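Local coordinates for protein dipeptidase AC. Metallo peptidase. MEROPS family M19 (Rhodobacter sphaeroides, PDB 3LY0) that probably hydrolyses dipeptides as a zinc-dependent membrane-dipeptidase-family enzyme, and here binds a phosphinate mimic of L-Ala-D-Ala at a two-zinc centre, at residues Gly134-Glu142 with Leu157-Arg168; Ile87-Ala96 with Glu142-Ala150. All blocks are in the same frame, centred on the assembly; numbering follows the deposited sequence.

Interaction 1 (Gly134-Glu142 with Leu157-Arg168); sequences GIMHMEGAE and LGLRSLGPVWSR. With ZN (zinc ion), chain D; ZN (zinc ion), chain E; LY0 ((2R)-3-[(R)-[(1R)-1-aminoethyl](hydroxy)phosphoryl]-2-methylpropanoic acid), chain C.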
# COMPACT_ATOMS: atom_id res chain seq x y z
N GLY A 134 -2.52 4.14 -12.79
CA GLY A 134 -3.08 4.17 -11.45
C GLY A 134 -4.10 3.07 -11.26
O GLY A 134 -4.96 2.88 -12.11
N ILE A 135 -4.00 2.36 -10.14
CA ILE A 135 -5.04 1.41 -9.74
C ILE A 135 -5.82 2.02 -8.58
O ILE A 135 -5.24 2.43 -7.58
CB ILE A 135 -4.44 0.07 -9.30
CG1 ILE A 135 -3.65 -0.58 -10.44
CG2 ILE A 135 -5.53 -0.88 -8.78
CD1 ILE A 135 -2.92 -1.84 -10.04
N MET A 136 -7.14 2.09 -8.73
CA MET A 136 -8.01 2.54 -7.63
C MET A 136 -8.07 1.48 -6.53
O MET A 136 -8.51 0.35 -6.76
CB MET A 136 -9.41 2.87 -8.16
CG MET A 136 -10.36 3.45 -7.10
SD MET A 136 -12.08 3.76 -7.67
CE MET A 136 -11.79 4.87 -9.06
N HIS A 137 -7.62 1.88 -5.34
CA HIS A 137 -7.47 0.99 -4.20
C HIS A 137 -8.20 1.57 -3.01
O HIS A 137 -8.19 2.79 -2.81
CB HIS A 137 -5.98 0.87 -3.85
CG HIS A 137 -5.71 0.14 -2.57
ND1 HIS A 137 -5.70 -1.24 -2.50
CD2 HIS A 137 -5.46 0.59 -1.31
CE1 HIS A 137 -5.44 -1.61 -1.25
NE2 HIS A 137 -5.29 -0.52 -0.52
N MET A 138 -8.84 0.72 -2.22
CA MET A 138 -9.51 1.18 -1.00
C MET A 138 -8.78 0.58 0.20
O MET A 138 -8.67 -0.63 0.33
CB MET A 138 -10.98 0.71 -1.04
CG MET A 138 -11.85 1.12 0.14
SD MET A 138 -13.63 0.87 -0.19
CE MET A 138 -13.79 1.92 -1.60
N GLU A 139 -8.25 1.45 1.07
CA GLU A 139 -7.49 1.01 2.24
C GLU A 139 -8.42 1.12 3.44
O GLU A 139 -8.56 2.19 4.02
CB GLU A 139 -6.28 1.92 2.44
CG GLU A 139 -5.48 1.59 3.71
CD GLU A 139 -4.14 2.32 3.77
OE1 GLU A 139 -4.02 3.42 3.19
OE2 GLU A 139 -3.21 1.80 4.38
N GLY A 140 -9.03 -0.00 3.81
CA GLY A 140 -10.10 -0.01 4.80
C GLY A 140 -11.41 0.08 4.06
O GLY A 140 -11.58 0.94 3.19
N ALA A 141 -12.34 -0.82 4.36
CA ALA A 141 -13.55 -0.94 3.57
C ALA A 141 -14.78 -0.30 4.23
O ALA A 141 -15.90 -0.75 3.99
CB ALA A 141 -13.81 -2.40 3.25
N GLU A 142 -14.57 0.74 5.02
CA GLU A 142 -15.68 1.40 5.71
C GLU A 142 -16.75 1.92 4.77
O GLU A 142 -17.92 1.99 5.14
CB GLU A 142 -15.18 2.56 6.55
CG GLU A 142 -14.38 2.14 7.76
CD GLU A 142 -12.89 2.05 7.51
OE1 GLU A 142 -12.44 2.13 6.34
OE2 GLU A 142 -12.16 1.91 8.51
N LEU A 157 -17.23 1.49 -10.99
CA LEU A 157 -16.54 2.73 -11.34
C LEU A 157 -15.01 2.65 -11.33
O LEU A 157 -14.33 3.65 -11.57
CB LEU A 157 -17.08 3.91 -10.52
CG LEU A 157 -17.01 3.83 -9.00
CD1 LEU A 157 -15.58 4.04 -8.53
CD2 LEU A 157 -17.89 4.90 -8.41
N GLY A 158 -14.47 1.45 -11.07
CA GLY A 158 -13.05 1.22 -11.29
C GLY A 158 -12.26 0.64 -10.13
O GLY A 158 -11.06 0.42 -10.26
N LEU A 159 -12.91 0.38 -9.00
CA LEU A 159 -12.17 -0.18 -7.87
C LEU A 159 -11.64 -1.56 -8.22
O LEU A 159 -12.41 -2.43 -8.66
CB LEU A 159 -13.07 -0.27 -6.64
CG LEU A 159 -12.36 -0.80 -5.40
CD1 LEU A 159 -11.43 0.26 -4.83
CD2 LEU A 159 -13.38 -1.25 -4.36
N ARG A 160 -10.33 -1.79 -8.02
CA ARG A 160 -9.75 -3.08 -8.35
C ARG A 160 -8.96 -3.74 -7.22
O ARG A 160 -8.46 -4.85 -7.38
CB ARG A 160 -8.87 -2.97 -9.60
CG ARG A 160 -9.64 -2.66 -10.89
CD ARG A 160 -10.52 -3.84 -11.31
NE ARG A 160 -11.29 -3.60 -12.53
CZ ARG A 160 -12.48 -3.02 -12.56
NH1 ARG A 160 -13.12 -2.87 -13.72
NH2 ARG A 160 -13.05 -2.59 -11.45
N SER A 161 -8.88 -3.06 -6.08
CA SER A 161 -8.07 -3.53 -4.97
C SER A 161 -8.68 -3.01 -3.68
O SER A 161 -9.13 -1.87 -3.63
CB SER A 161 -6.66 -2.96 -5.12
OG SER A 161 -5.81 -3.44 -4.11
N LEU A 162 -8.67 -3.84 -2.64
CA LEU A 162 -9.32 -3.49 -1.39
C LEU A 162 -8.63 -4.17 -0.21
O LEU A 162 -8.47 -5.40 -0.19
CB LEU A 162 -10.80 -3.91 -1.46
CG LEU A 162 -11.64 -3.76 -0.19
CD1 LEU A 162 -11.66 -2.32 0.28
CD2 LEU A 162 -13.06 -4.27 -0.41
N GLY A 163 -8.22 -3.36 0.77
CA GLY A 163 -7.87 -3.89 2.08
C GLY A 163 -9.09 -3.81 2.98
O GLY A 163 -9.62 -2.73 3.21
N PRO A 164 -9.56 -4.95 3.50
CA PRO A 164 -10.77 -4.90 4.33
C PRO A 164 -10.66 -3.95 5.52
O PRO A 164 -11.67 -3.36 5.93
CB PRO A 164 -10.92 -6.34 4.81
CG PRO A 164 -10.29 -7.16 3.72
CD PRO A 164 -9.12 -6.32 3.22
N VAL A 165 -9.47 -3.82 6.09
CA VAL A 165 -9.28 -2.92 7.22
C VAL A 165 -8.05 -2.04 7.08
O VAL A 165 -7.07 -2.41 6.42
CB VAL A 165 -9.17 -3.69 8.56
CG1 VAL A 165 -10.38 -4.61 8.76
CG2 VAL A 165 -7.85 -4.48 8.64
N TRP A 166 -8.12 -0.88 7.72
CA TRP A 166 -6.95 -0.09 8.05
C TRP A 166 -6.64 -0.48 9.51
O TRP A 166 -7.12 -1.52 9.98
CB TRP A 166 -7.26 1.41 7.87
CG TRP A 166 -6.09 2.27 8.13
CD1 TRP A 166 -4.92 2.31 7.41
CD2 TRP A 166 -5.94 3.22 9.19
NE1 TRP A 166 -4.05 3.22 7.97
CE2 TRP A 166 -4.65 3.79 9.06
CE3 TRP A 166 -6.76 3.64 10.24
CZ2 TRP A 166 -4.17 4.76 9.94
CZ3 TRP A 166 -6.26 4.61 11.12
CH2 TRP A 166 -4.99 5.15 10.96
N SER A 167 -5.85 0.32 10.22
CA SER A 167 -5.55 0.01 11.62
C SER A 167 -6.67 0.55 12.52
O SER A 167 -6.48 1.49 13.30
CB SER A 167 -4.18 0.56 11.99
OG SER A 167 -3.14 -0.28 11.47
N ARG A 168 -7.86 -0.04 12.37
CA ARG A 168 -9.09 0.48 12.95
C ARG A 168 -10.18 -0.55 12.68
O ARG A 168 -10.19 -1.16 11.61
CB ARG A 168 -9.42 1.81 12.27
CG ARG A 168 -10.72 2.48 12.70
CD ARG A 168 -10.87 3.83 12.00
NE ARG A 168 -10.87 3.66 10.55
CZ ARG A 168 -10.36 4.53 9.68
NH1 ARG A 168 -9.82 5.67 10.10
NH2 ARG A 168 -10.42 4.26 8.38
ZN ZN D . -2.20 4.51 2.98
ZN ZN E . -1.30 1.76 5.26
P LY0 C . -0.85 4.42 5.89
C1 LY0 C . -2.19 6.58 7.05
N1 LY0 C . -2.89 5.79 4.80
C2 LY0 C . -1.78 5.99 5.72
C4 LY0 C . 0.77 4.73 6.70
C5 LY0 C . 1.11 3.80 7.83
C6 LY0 C . 0.87 2.35 7.49
C7 LY0 C . 2.43 4.08 8.49
O31 LY0 C . -0.69 3.90 4.48
O32 LY0 C . -1.71 3.40 6.70
O61 LY0 C . 0.86 1.44 8.49
O62 LY0 C . 0.65 1.99 6.32
O HOH W 1 -8.39 0.75 -10.85
O HOH W 2 -10.14 0.22 9.20
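Met138 and Leu162 face each other near the C-terminal ends of the parallel strands 132-139 and 159-163, joined by a run of backbone hydrogen bonds. The backbone of Met138 is held at both N and O, its N donating to Ser161 O (3.0 Å) and its O accepting from Gly163 N (2.8 Å). Just past strand 132-139, Gly140 N reaches Gly163 O, and Ala141 N comes to Pro164 O from above the carbonyl plane.

Apolar contacts gather on the Met138 face. Leu162 CD1 presses on Met138 CB at 3.4 Å, tight for two carbons, while Leu159 CD1 reaches the same CB and Met136 SD touches Leu157 CD1, the two side chains crossing at about a right angle.

On the other face, Ser161 OG meets the edge of the His137 ring at ND1 (2.7 Å), a short hydrogen bond. Farther along, Glu139, extended with CG anti to the backbone N (chi1 176°), bridges the two zinc ions, OE1 on one and OE2 on the other. Trp166 NE1 donates to the phosphinate oxygen O32 of the inhibitor at 2.7 Å.

Arg168 grips Glu142 side-on: NE (3.0 Å) and NH2 (2.9 Å) both meet OE2 from one face of the carboxylate. Arg168 NH1 is also bonded to Ser61 and NH2 to Val59 O. A leucine in place of Arg168 would probably leave the buried Glu142 carboxylate without its countercharge.

His13, Asp15, His212 and His233 help complete the zinc sites. The strand pair belongs to the beta-alpha-beta unit of a TIM-barrel-like fold; strand 50-57 flanks strand 132-139, and helices 149-157 and 192-204 cover the Met138-Leu162 face.

Interaction 2 (Ile87-Ala96 with Glu142-Ala150); sequences IRAEQAQPVA and EAIGADLDA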
# COMPACT_ATOMS: atom_id res chain seq x y z
N ILE A 87 -15.63 3.63 11.90
CA ILE A 87 -16.35 4.59 11.07
C ILE A 87 -17.33 3.80 10.21
O ILE A 87 -16.94 2.81 9.58
CB ILE A 87 -15.38 5.39 10.17
CG1 ILE A 87 -14.36 6.16 11.01
CG2 ILE A 87 -16.15 6.36 9.26
CD1 ILE A 87 -13.28 6.83 10.19
N ARG A 88 -18.60 4.19 10.23
CA ARG A 88 -19.61 3.46 9.49
C ARG A 88 -19.77 4.02 8.08
O ARG A 88 -19.28 5.12 7.79
CB ARG A 88 -20.96 3.47 10.22
CG ARG A 88 -20.90 2.83 11.61
CD ARG A 88 -20.34 1.41 11.55
NE ARG A 88 -21.31 0.46 11.01
CZ ARG A 88 -22.24 -0.16 11.73
NH1 ARG A 88 -23.08 -1.00 11.15
NH2 ARG A 88 -22.32 0.07 13.04
N ALA A 89 -20.45 3.27 7.22
CA ALA A 89 -20.58 3.63 5.81
C ALA A 89 -21.15 5.04 5.56
O ALA A 89 -20.67 5.77 4.70
CB ALA A 89 -21.37 2.56 5.04
N GLU A 90 -22.18 5.42 6.32
CA GLU A 90 -22.79 6.73 6.13
C GLU A 90 -21.77 7.87 6.22
O GLU A 90 -21.86 8.86 5.48
CB GLU A 90 -23.92 6.93 7.14
CG GLU A 90 -24.66 8.25 7.03
CD GLU A 90 -25.74 8.39 8.09
OE1 GLU A 90 -26.93 8.18 7.77
OE2 GLU A 90 -25.39 8.68 9.25
N GLN A 91 -20.80 7.74 7.12
CA GLN A 91 -19.77 8.77 7.28
C GLN A 91 -18.58 8.57 6.34
O GLN A 91 -17.96 9.53 5.89
CB GLN A 91 -19.28 8.79 8.74
CG GLN A 91 -20.22 9.48 9.71
CD GLN A 91 -21.57 8.78 9.81
OE1 GLN A 91 -21.64 7.61 10.19
NE2 GLN A 91 -22.64 9.50 9.46
N ALA A 92 -18.25 7.31 6.05
CA ALA A 92 -17.09 7.01 5.22
C ALA A 92 -17.37 7.28 3.75
O ALA A 92 -16.47 7.67 3.00
CB ALA A 92 -16.64 5.57 5.43
N GLN A 93 -18.61 7.07 3.33
CA GLN A 93 -18.92 7.14 1.90
C GLN A 93 -18.63 8.49 1.22
O GLN A 93 -18.03 8.51 0.16
CB GLN A 93 -20.33 6.63 1.59
CG GLN A 93 -20.37 5.11 1.63
CD GLN A 93 -21.74 4.53 1.42
OE1 GLN A 93 -22.76 5.22 1.52
NE2 GLN A 93 -21.79 3.23 1.12
N PRO A 94 -19.02 9.61 1.84
CA PRO A 94 -18.70 10.89 1.21
C PRO A 94 -17.19 11.11 1.07
O PRO A 94 -16.73 11.71 0.09
CB PRO A 94 -19.33 11.92 2.17
CG PRO A 94 -20.43 11.16 2.85
CD PRO A 94 -19.91 9.76 3.01
N VAL A 95 -16.41 10.61 2.03
CA VAL A 95 -14.97 10.84 1.99
C VAL A 95 -14.37 9.97 0.88
O VAL A 95 -13.53 10.43 0.10
CB VAL A 95 -14.28 10.56 3.36
CG1 VAL A 95 -12.78 10.75 3.24
CG2 VAL A 95 -14.84 11.48 4.43
N ALA A 96 -14.81 8.72 0.81
CA ALA A 96 -14.32 7.80 -0.21
C ALA A 96 -14.72 8.30 -1.60
O ALA A 96 -13.94 8.21 -2.55
CB ALA A 96 -14.86 6.39 0.02
N GLU A 142 -14.57 0.74 5.02
CA GLU A 142 -15.68 1.40 5.71
C GLU A 142 -16.75 1.92 4.77
O GLU A 142 -17.92 1.99 5.14
CB GLU A 142 -15.18 2.56 6.55
CG GLU A 142 -14.38 2.14 7.76
CD GLU A 142 -12.89 2.05 7.51
OE1 GLU A 142 -12.44 2.13 6.34
OE2 GLU A 142 -12.16 1.91 8.51
N ALA A 143 -16.37 2.31 3.55
CA ALA A 143 -17.35 2.81 2.60
C ALA A 143 -18.23 1.70 2.03
O ALA A 143 -19.13 1.98 1.24
CB ALA A 143 -16.66 3.57 1.49
N ILE A 144 -17.94 0.46 2.39
CA ILE A 144 -18.74 -0.69 1.97
C ILE A 144 -19.59 -1.17 3.14
O ILE A 144 -19.06 -1.53 4.19
CB ILE A 144 -17.84 -1.87 1.50
CG1 ILE A 144 -16.74 -1.40 0.53
CG2 ILE A 144 -18.69 -2.98 0.89
CD1 ILE A 144 -17.26 -0.67 -0.68
N GLY A 145 -20.90 -1.16 2.98
CA GLY A 145 -21.75 -1.69 4.04
C GLY A 145 -21.63 -3.20 4.13
O GLY A 145 -21.15 -3.85 3.21
N ALA A 146 -22.08 -3.77 5.25
CA ALA A 146 -22.01 -5.22 5.44
C ALA A 146 -22.83 -5.99 4.39
O ALA A 146 -22.55 -7.14 4.09
CB ALA A 146 -22.46 -5.59 6.86
N ASP A 147 -23.82 -5.32 3.81
CA ASP A 147 -24.62 -5.87 2.73
C ASP A 147 -23.82 -6.06 1.43
O ASP A 147 -24.21 -6.85 0.56
CB ASP A 147 -25.80 -4.93 2.47
CG ASP A 147 -25.35 -3.48 2.38
OD1 ASP A 147 -25.35 -2.76 3.41
OD2 ASP A 147 -24.95 -3.08 1.28
N LEU A 148 -22.71 -5.34 1.32
CA LEU A 148 -21.82 -5.39 0.16
C LEU A 148 -22.32 -4.67 -1.09
O LEU A 148 -21.67 -4.73 -2.14
CB LEU A 148 -21.41 -6.82 -0.19
CG LEU A 148 -20.78 -7.64 0.93
CD1 LEU A 148 -20.29 -8.97 0.39
CD2 LEU A 148 -19.64 -6.89 1.57
N ASP A 149 -23.47 -4.00 -1.01
CA ASP A 149 -24.02 -3.36 -2.20
C ASP A 149 -23.04 -2.37 -2.81
O ASP A 149 -22.92 -2.29 -4.04
CB ASP A 149 -25.32 -2.62 -1.88
CG ASP A 149 -26.52 -3.53 -1.89
OD1 ASP A 149 -26.37 -4.74 -2.15
OD2 ASP A 149 -27.63 -3.00 -1.67
N ALA A 150 -22.35 -1.61 -1.97
CA ALA A 150 -21.42 -0.60 -2.48
C ALA A 150 -20.16 -1.20 -3.07
O ALA A 150 -19.46 -0.54 -3.82
CB ALA A 150 -21.09 0.42 -1.41
O HOH W 3 -13.53 1.98 10.82
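Ala89 and Ala143 bring the two backbones together, their CA atoms 4.6 Å apart, where the first turn of the helix beginning at Ala89 meets the loop that leads to the helix starting at Asp149. Here Ala89 CA makes a C-H...O contact with Glu142 O at 3.2 Å. Arg88 takes the N-cap position of the first helix, and Leu148 that of the second. Between Gly145 and Leu148 the loop folds into a type I beta turn, and overlapping it is an Asx turn in which Asp147 OD2 accepts from Asp149 N.

Small side chains allow the close approach. Ala92 CB lies against Glu142 CB at 3.5 Å, and one turn later Ala96 CB packs on Ala143 CB (3.7 Å). The aliphatic part of Glu142 also runs past the backbone of Ile87, with CG 3.2 Å from Ile87 O. Its bend at chi2 (92°) turns the carboxylate toward Arg168, its salt-bridge partner, and a water links Glu142 OE2 to Ile87 N.

Gln93 supplies the direct hydrogen bond of the contact. Its CG stands anti to the carbonyl carbon (chi1 -76°) and the chain beyond is extended, which lays the amide alongside Ala143. NE2 donates to Ala143 O at 2.9 Å in a nearly straight bond (166°), the acceptor lying in the amide plane while the donor stands above the carbonyl plane. The same nitrogen passes Ala150 CB at 3.8 Å.

The contact is peripheral packing. Phe154 of helix 149-157 touches both Ala96 and Ala143, so helix 89-109, the loop and helix 149-157 converge there; helix 192-204 flanks the loop at Ala146 and Leu148.

In the fold
Of the elements in these contacts, helix 89-109 comes first along the chain, which then passes through strand 114-116 and helix 120-129 into strand 132-139. The loop after this strand turns back on the start of helix 89-109, so interaction 2 closes a long excursion. Helix 149-157 then leads to strand 159-163, where interaction 1 closes the shorter beta-alpha-beta crossover. The two closures cross, since 87-96 precedes both segments of interaction 1 while 142-150, which shares Glu142 with the first, comes before the second. Packing of Arg168 on Ile87 and of Met138 on Ile144 joins them further, linking the zinc-bearing strand region to the outer helix.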